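Local coordinates for putative uncharacterized protein smu.1604c (PDB 3L9F), which is probably a PadR-family transcriptional regulator that binds magnesium, contacting DNA through a winged-helix domain and dimerising through its C-terminal helices, at residues M35-G43 / M73-L81; I160-W170 / I184-K192. All blocks are in the same frame, centred on the assembly; numbering follows the deposited sequence.

Contact 1 of 2, residues M35-G43 / M73-L81; sequences MQGKDIILG and MIYPTLRKL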
# COMPACT_ATOMS: atom_id res chain seq x y z
N MET A 35 2.60 9.33 4.96
CA MET A 35 3.95 8.80 5.12
C MET A 35 4.78 8.95 3.85
O MET A 35 4.43 8.41 2.80
CB MET A 35 3.90 7.33 5.52
CG MET A 35 5.25 6.79 5.92
SD MET A 35 5.41 5.01 5.71
CE MET A 35 6.90 4.76 6.63
N GLN A 36 5.91 9.66 3.96
CA GLN A 36 6.72 9.98 2.79
C GLN A 36 8.05 9.21 2.70
O GLN A 36 8.58 8.71 3.72
CB GLN A 36 6.98 11.49 2.74
N GLY A 37 8.58 9.13 1.48
CA GLY A 37 9.88 8.53 1.25
C GLY A 37 10.96 9.23 2.05
O GLY A 37 11.90 8.59 2.54
N LYS A 38 10.84 10.54 2.20
CA LYS A 38 11.83 11.32 2.93
C LYS A 38 12.02 10.82 4.36
O LYS A 38 13.12 10.82 4.89
CB LYS A 38 11.47 12.81 2.94
CG LYS A 38 10.15 13.12 3.64
CD LYS A 38 10.28 14.25 4.65
CE LYS A 38 10.51 15.58 3.95
NZ LYS A 38 10.19 16.73 4.84
N ASP A 39 10.93 10.37 4.98
CA ASP A 39 10.99 9.97 6.38
C ASP A 39 11.66 8.61 6.52
O ASP A 39 12.44 8.39 7.45
CB ASP A 39 9.59 9.93 6.99
CG ASP A 39 8.83 11.24 6.79
OD1 ASP A 39 9.33 12.28 7.27
OD2 ASP A 39 7.76 11.22 6.15
N ILE A 40 11.36 7.70 5.62
CA ILE A 40 11.99 6.39 5.73
C ILE A 40 13.48 6.49 5.37
O ILE A 40 14.31 5.76 5.93
CB ILE A 40 11.28 5.33 4.89
CG1 ILE A 40 11.88 3.95 5.18
CG2 ILE A 40 11.36 5.69 3.43
CD1 ILE A 40 10.97 2.82 4.78
N ILE A 41 13.83 7.40 4.47
CA ILE A 41 15.24 7.58 4.12
C ILE A 41 16.01 8.17 5.29
O ILE A 41 17.12 7.73 5.58
CB ILE A 41 15.43 8.40 2.83
CG1 ILE A 41 15.01 7.56 1.62
CG2 ILE A 41 16.89 8.84 2.68
CD1 ILE A 41 14.73 8.37 0.37
N LEU A 42 15.44 9.16 5.97
CA LEU A 42 16.09 9.69 7.16
C LEU A 42 16.25 8.59 8.20
O LEU A 42 17.27 8.54 8.89
CB LEU A 42 15.30 10.85 7.76
CG LEU A 42 15.45 12.14 6.97
CD1 LEU A 42 14.56 13.21 7.59
CD2 LEU A 42 16.92 12.55 6.98
N GLY A 43 15.24 7.74 8.32
CA GLY A 43 15.34 6.58 9.19
C GLY A 43 16.52 5.68 8.84
O GLY A 43 17.30 5.27 9.72
N MET A 73 11.61 6.62 -6.53
CA MET A 73 11.36 7.58 -5.46
C MET A 73 12.69 8.04 -4.87
O MET A 73 12.87 9.22 -4.56
CB MET A 73 10.54 6.92 -4.35
CG MET A 73 10.38 7.77 -3.07
SD MET A 73 11.78 7.75 -1.92
CE MET A 73 11.57 6.17 -1.11
N ILE A 74 13.60 7.09 -4.71
CA ILE A 74 14.80 7.30 -3.89
C ILE A 74 15.70 8.45 -4.37
O ILE A 74 16.13 9.28 -3.58
CB ILE A 74 15.62 5.97 -3.73
CG1 ILE A 74 16.89 6.20 -2.93
CG2 ILE A 74 15.95 5.36 -5.08
CD1 ILE A 74 17.75 4.95 -2.82
N TYR A 75 15.95 8.52 -5.67
CA TYR A 75 16.91 9.49 -6.18
C TYR A 75 16.42 10.95 -6.11
O TYR A 75 17.14 11.82 -5.62
CB TYR A 75 17.41 9.09 -7.58
CG TYR A 75 17.97 7.67 -7.58
CD1 TYR A 75 19.15 7.37 -6.91
CD2 TYR A 75 17.31 6.64 -8.24
CE1 TYR A 75 19.66 6.08 -6.90
CE2 TYR A 75 17.81 5.35 -8.24
CZ TYR A 75 18.99 5.07 -7.57
OH TYR A 75 19.49 3.78 -7.56
N PRO A 76 15.18 11.23 -6.56
CA PRO A 76 14.67 12.59 -6.36
C PRO A 76 14.56 12.97 -4.88
O PRO A 76 14.77 14.14 -4.53
CB PRO A 76 13.27 12.52 -6.99
CG PRO A 76 13.40 11.46 -8.03
CD PRO A 76 14.31 10.43 -7.44
N THR A 77 14.26 12.01 -4.02
CA THR A 77 14.04 12.30 -2.61
C THR A 77 15.38 12.59 -1.93
O THR A 77 15.48 13.48 -1.07
CB THR A 77 13.32 11.14 -1.91
OG1 THR A 77 12.04 10.95 -2.52
CG2 THR A 77 13.15 11.43 -0.44
N LEU A 78 16.40 11.85 -2.32
CA LEU A 78 17.75 12.13 -1.84
C LEU A 78 18.18 13.54 -2.27
O LEU A 78 18.79 14.28 -1.49
CB LEU A 78 18.74 11.09 -2.35
CG LEU A 78 18.63 9.69 -1.74
CD1 LEU A 78 19.44 8.70 -2.56
CD2 LEU A 78 19.09 9.71 -0.28
N ARG A 79 17.86 13.90 -3.50
CA ARG A 79 18.21 15.22 -4.01
C ARG A 79 17.57 16.33 -3.18
O ARG A 79 18.23 17.32 -2.85
CB ARG A 79 17.84 15.36 -5.49
CG ARG A 79 18.80 14.62 -6.43
CD ARG A 79 18.70 15.10 -7.87
NE ARG A 79 17.43 14.76 -8.50
CZ ARG A 79 17.17 13.61 -9.11
NH1 ARG A 79 18.11 12.67 -9.18
NH2 ARG A 79 15.98 13.39 -9.65
N LYS A 80 16.30 16.16 -2.83
CA LYS A 80 15.58 17.17 -2.05
C LYS A 80 16.06 17.23 -0.60
O LYS A 80 16.20 18.31 -0.03
CB LYS A 80 14.07 16.95 -2.10
CG LYS A 80 13.29 18.04 -1.40
CD LYS A 80 11.87 18.15 -1.94
CE LYS A 80 11.10 19.22 -1.18
NZ LYS A 80 11.95 20.43 -0.97
N LEU A 81 16.32 16.07 -0.00
CA LEU A 81 16.82 16.05 1.36
C LEU A 81 18.15 16.78 1.42
O LEU A 81 18.45 17.45 2.41
CB LEU A 81 17.00 14.61 1.84
CG LEU A 81 15.72 13.88 2.25
CD1 LEU A 81 15.98 12.39 2.39
CD2 LEU A 81 15.19 14.47 3.55

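Contact 2 of 2, residues I160-W170 / I184-K192; sequences IKRLSENLEIW and IKYGLAQYK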
# COMPACT_ATOMS: atom_id res chain seq x y z
N ILE A 160 7.92 -13.59 1.45
CA ILE A 160 8.11 -14.38 2.67
C ILE A 160 9.55 -14.86 2.81
O ILE A 160 10.17 -14.76 3.88
CB ILE A 160 7.18 -15.60 2.68
CG1 ILE A 160 5.72 -15.14 2.86
CG2 ILE A 160 7.59 -16.56 3.77
CD1 ILE A 160 4.68 -16.23 2.65
N LYS A 161 10.08 -15.40 1.72
CA LYS A 161 11.46 -15.89 1.67
C LYS A 161 12.45 -14.78 2.03
O LYS A 161 13.34 -14.96 2.87
CB LYS A 161 11.77 -16.44 0.27
CG LYS A 161 13.21 -16.89 0.07
CD LYS A 161 13.43 -17.44 -1.35
CE LYS A 161 14.86 -17.93 -1.55
NZ LYS A 161 15.85 -16.82 -1.49
N ARG A 162 12.28 -13.63 1.40
CA ARG A 162 13.14 -12.48 1.63
C ARG A 162 13.05 -11.95 3.06
O ARG A 162 14.06 -11.68 3.71
CB ARG A 162 12.82 -11.37 0.62
CG ARG A 162 13.78 -10.19 0.65
CD ARG A 162 14.04 -9.67 -0.76
NE ARG A 162 12.80 -9.58 -1.52
CZ ARG A 162 11.95 -8.56 -1.44
NH1 ARG A 162 12.22 -7.54 -0.63
NH2 ARG A 162 10.83 -8.55 -2.16
N LEU A 163 11.82 -11.81 3.56
CA LEU A 163 11.64 -11.31 4.91
C LEU A 163 12.16 -12.32 5.93
O LEU A 163 12.80 -11.95 6.91
CB LEU A 163 10.17 -10.98 5.16
CG LEU A 163 9.82 -10.49 6.55
CD1 LEU A 163 10.70 -9.31 6.96
CD2 LEU A 163 8.34 -10.11 6.59
N SER A 164 11.91 -13.60 5.67
CA SER A 164 12.41 -14.66 6.54
C SER A 164 13.94 -14.68 6.60
O SER A 164 14.53 -14.85 7.68
CB SER A 164 11.88 -16.02 6.09
OG SER A 164 10.49 -16.12 6.35
N GLU A 165 14.57 -14.49 5.45
CA GLU A 165 16.03 -14.47 5.38
C GLU A 165 16.63 -13.26 6.12
O GLU A 165 17.65 -13.38 6.80
CB GLU A 165 16.51 -14.54 3.93
CG GLU A 165 16.20 -15.88 3.25
CD GLU A 165 16.66 -15.95 1.80
OE1 GLU A 165 17.05 -14.90 1.24
OE2 GLU A 165 16.61 -17.06 1.21
N ASN A 166 15.99 -12.10 6.00
CA ASN A 166 16.46 -10.94 6.76
C ASN A 166 16.24 -11.11 8.27
O ASN A 166 17.07 -10.71 9.08
CB ASN A 166 15.82 -9.64 6.24
CG ASN A 166 16.50 -9.14 4.98
OD1 ASN A 166 17.72 -8.97 4.95
ND2 ASN A 166 15.71 -8.91 3.93
N LEU A 167 15.13 -11.73 8.64
CA LEU A 167 14.87 -11.96 10.05
C LEU A 167 16.00 -12.81 10.64
O LEU A 167 16.55 -12.49 11.70
CB LEU A 167 13.53 -12.68 10.24
CG LEU A 167 13.26 -13.23 11.64
CD1 LEU A 167 13.13 -12.12 12.67
CD2 LEU A 167 12.01 -14.09 11.63
N GLU A 168 16.34 -13.88 9.93
CA GLU A 168 17.37 -14.81 10.40
C GLU A 168 18.71 -14.11 10.53
O GLU A 168 19.38 -14.24 11.56
CB GLU A 168 17.49 -16.00 9.44
CG GLU A 168 18.54 -17.03 9.87
CD GLU A 168 18.49 -18.32 9.06
OE1 GLU A 168 19.41 -19.16 9.22
OE2 GLU A 168 17.54 -18.51 8.26
N ILE A 169 19.10 -13.35 9.50
CA ILE A 169 20.38 -12.64 9.49
C ILE A 169 20.45 -11.57 10.57
O ILE A 169 21.44 -11.49 11.31
CB ILE A 169 20.66 -11.98 8.12
CG1 ILE A 169 20.97 -13.05 7.08
CG2 ILE A 169 21.83 -11.00 8.22
CD1 ILE A 169 20.94 -12.53 5.66
N TRP A 170 19.42 -10.74 10.66
CA TRP A 170 19.39 -9.72 11.71
C TRP A 170 19.51 -10.36 13.09
O TRP A 170 20.17 -9.82 13.97
CB TRP A 170 18.10 -8.90 11.63
CG TRP A 170 18.13 -7.85 10.58
CD1 TRP A 170 19.22 -7.12 10.17
CD2 TRP A 170 17.03 -7.38 9.80
NE1 TRP A 170 18.85 -6.23 9.19
CE2 TRP A 170 17.51 -6.37 8.94
CE3 TRP A 170 15.67 -7.72 9.75
CZ2 TRP A 170 16.68 -5.70 8.05
CZ3 TRP A 170 14.86 -7.05 8.86
CH2 TRP A 170 15.36 -6.06 8.02
N ILE A 184 8.27 -7.75 11.92
CA ILE A 184 8.53 -8.90 11.07
C ILE A 184 7.44 -9.96 11.26
O ILE A 184 6.96 -10.53 10.30
CB ILE A 184 9.93 -9.46 11.29
CG1 ILE A 184 10.97 -8.39 10.95
CG2 ILE A 184 10.16 -10.72 10.44
CD1 ILE A 184 12.42 -8.87 11.07
N LYS A 185 7.06 -10.19 12.51
CA LYS A 185 6.00 -11.17 12.79
C LYS A 185 4.72 -10.74 12.10
O LYS A 185 4.00 -11.55 11.52
CB LYS A 185 5.80 -11.32 14.30
CG LYS A 185 6.82 -12.25 14.97
CD LYS A 185 6.63 -12.32 16.49
CE LYS A 185 7.78 -13.11 17.14
NZ LYS A 185 7.60 -13.21 18.62
N TYR A 186 4.46 -9.44 12.14
CA TYR A 186 3.30 -8.83 11.49
C TYR A 186 3.37 -9.04 9.99
O TYR A 186 2.40 -9.50 9.37
CB TYR A 186 3.31 -7.34 11.84
CG TYR A 186 2.19 -6.44 11.32
CD1 TYR A 186 2.02 -6.21 9.96
CD2 TYR A 186 1.40 -5.72 12.21
CE1 TYR A 186 1.04 -5.34 9.50
CE2 TYR A 186 0.43 -4.84 11.77
CZ TYR A 186 0.25 -4.65 10.41
OH TYR A 186 -0.71 -3.77 9.97
N GLY A 187 4.51 -8.70 9.39
CA GLY A 187 4.70 -8.87 7.95
C GLY A 187 4.51 -10.30 7.48
O GLY A 187 3.84 -10.56 6.48
N LEU A 188 5.10 -11.25 8.20
CA LEU A 188 4.99 -12.65 7.80
C LEU A 188 3.53 -13.14 7.87
O LEU A 188 3.04 -13.82 6.96
CB LEU A 188 5.88 -13.54 8.67
CG LEU A 188 7.38 -13.38 8.40
CD1 LEU A 188 8.21 -14.13 9.44
CD2 LEU A 188 7.73 -13.84 6.98
N ALA A 189 2.86 -12.78 8.95
CA ALA A 189 1.46 -13.15 9.14
C ALA A 189 0.61 -12.60 7.98
O ALA A 189 -0.26 -13.29 7.46
CB ALA A 189 0.96 -12.62 10.48
N GLN A 190 0.88 -11.37 7.59
CA GLN A 190 0.18 -10.74 6.48
C GLN A 190 0.37 -11.56 5.21
O GLN A 190 -0.59 -11.94 4.53
CB GLN A 190 0.73 -9.33 6.28
CG GLN A 190 -0.14 -8.43 5.47
CD GLN A 190 0.12 -6.98 5.82
OE1 GLN A 190 1.27 -6.55 5.87
NE2 GLN A 190 -0.95 -6.24 6.07
N TYR A 191 1.62 -11.85 4.89
CA TYR A 191 1.94 -12.58 3.67
C TYR A 191 1.36 -13.99 3.70
O TYR A 191 0.77 -14.45 2.72
CB TYR A 191 3.45 -12.68 3.50
CG TYR A 191 4.12 -11.37 3.18
CD1 TYR A 191 3.49 -10.43 2.39
CD2 TYR A 191 5.40 -11.10 3.64
CE1 TYR A 191 4.10 -9.24 2.08
CE2 TYR A 191 6.03 -9.91 3.33
CZ TYR A 191 5.37 -8.98 2.56
OH TYR A 191 5.98 -7.79 2.25
N LYS A 192 1.54 -14.67 4.82
CA LYS A 192 1.12 -16.07 4.91
C LYS A 192 -0.40 -16.23 4.88
O LYS A 192 -0.92 -17.18 4.28
CB LYS A 192 1.72 -16.73 6.14
CG LYS A 192 3.24 -16.85 6.06
CD LYS A 192 3.83 -17.44 7.33
CE LYS A 192 5.34 -17.55 7.23
NZ LYS A 192 5.97 -17.79 8.56

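Contact 1 of 2, residues M35-G43 / M73-L81
Ile41 meets Met73, Thr77, Leu78 and Leu81 through aliphatic and sulfur atoms; the flat groups of 73-81 lie away from this interface. The Tyr75 ring has Ile74 CG2 over the centre of one face, and the Arg79 guanidinium has Tyr75 O and Pro76 CA over one face, toward its rim. Ile41 is a knob set among Ile74, Thr77, Leu78 and Leu81. Its two branches divide the work. CG1 of Ile41, beside the backbone N (chi1 -72°), carries Ile41 CD1 to Thr77 CG2 at 3.5 Å and, tip to tip, to Met73 SD at 3.8 Å. Ile41 CG2 lies 3.7 Å from Leu81 CD1 and also touches Leu78 CD2; the Ile41 and Leu78 side chains cross at about a right angle. Bent at chi2 and chi3, Met73 brings CE to 3.7 Å from Gly37 CA, where the helix presents bare backbone. Thr77 turns its methyl to the contact, CG2 lying 3.6 Å from Lys38 CA, while OG1 donates to Met73 O at 2.8 Å from above the carbonyl plane. Lys38 NZ leads away to a salt bridge with Glu112. The two segments cross at -76°; they lie on the first helix and the probable recognition helix of a winged helix-turn-helix. Ile87 of strand 87-92 touches Leu42, Leu78 and Leu81, Leu59 of helix 52-62 touches Ile40 and Met73, and Met132 and Phe136 of the second subunit pack on Asp39 and Ile40.

Contact 2 of 2, residues I160-W170 / I184-K192
Leu163 and Ile184 each turn a branch anti to the backbone N: CG of Leu163 (chi1 178°) and CG2 of Ile184, the latter 3.8 Å from Leu163 CD1. The other arm of Ile184, CG1, stands beside the backbone N (chi1 -61°) and carries Ile184 CD1 onward to Leu167 CD1 at 3.7 Å and to the edge of the Trp170 ring, near its plane, 3.7 Å from Trp170 CE3. The two helices form an antiparallel hairpin, their directions 159° apart, with knobs-into-holes packing from both sides: Leu163 sits among Ile184, Gly187, Leu188 and Tyr191, and Leu188 among Ile160, Ser164, Leu163 and Leu167. Helix 160-170 belongs to a predicted coiled coil. Leu163 CD2 lies 3.9 Å from Gly187 C, against bare backbone. Ile160 and Tyr191 run alongside each other in opposed senses, Ile160 CG1 closing to 3.4 Å from Tyr191 CB. Ser164 OG, 3.6 Å from Leu188 CD2, gives its proton to Ile160 O at 2.8 Å; Ser164 N reaches the same oxygen from the opposite face of its plane. Tyr65 lies against Leu163, Ile184 and Tyr191, while Tyr186 OH bonds to Lys156 and Glu152 of the second subunit.

Contact 1 belongs to the probable DNA-binding domain and contact 2 to the C-terminal helical hairpin; they lie on opposite sides of the chain's centre, their own centres 24 Å apart and their nearest atoms about 10 Å apart. Asp68, a magnesium-binding residue, lies near both, although no metal is bound to this chain in the model. The side chain of Asp68 is about 9 Å from that of Met73 in contact 1. The side chain of Asp68 is about 6 Å from that of Tyr191 in contact 2. Close to Asp68 in sequence, Tyr67 touches Met73 and Tyr65 touches Tyr191. Both contacts also touch the second subunit, so each borders the dimer interface.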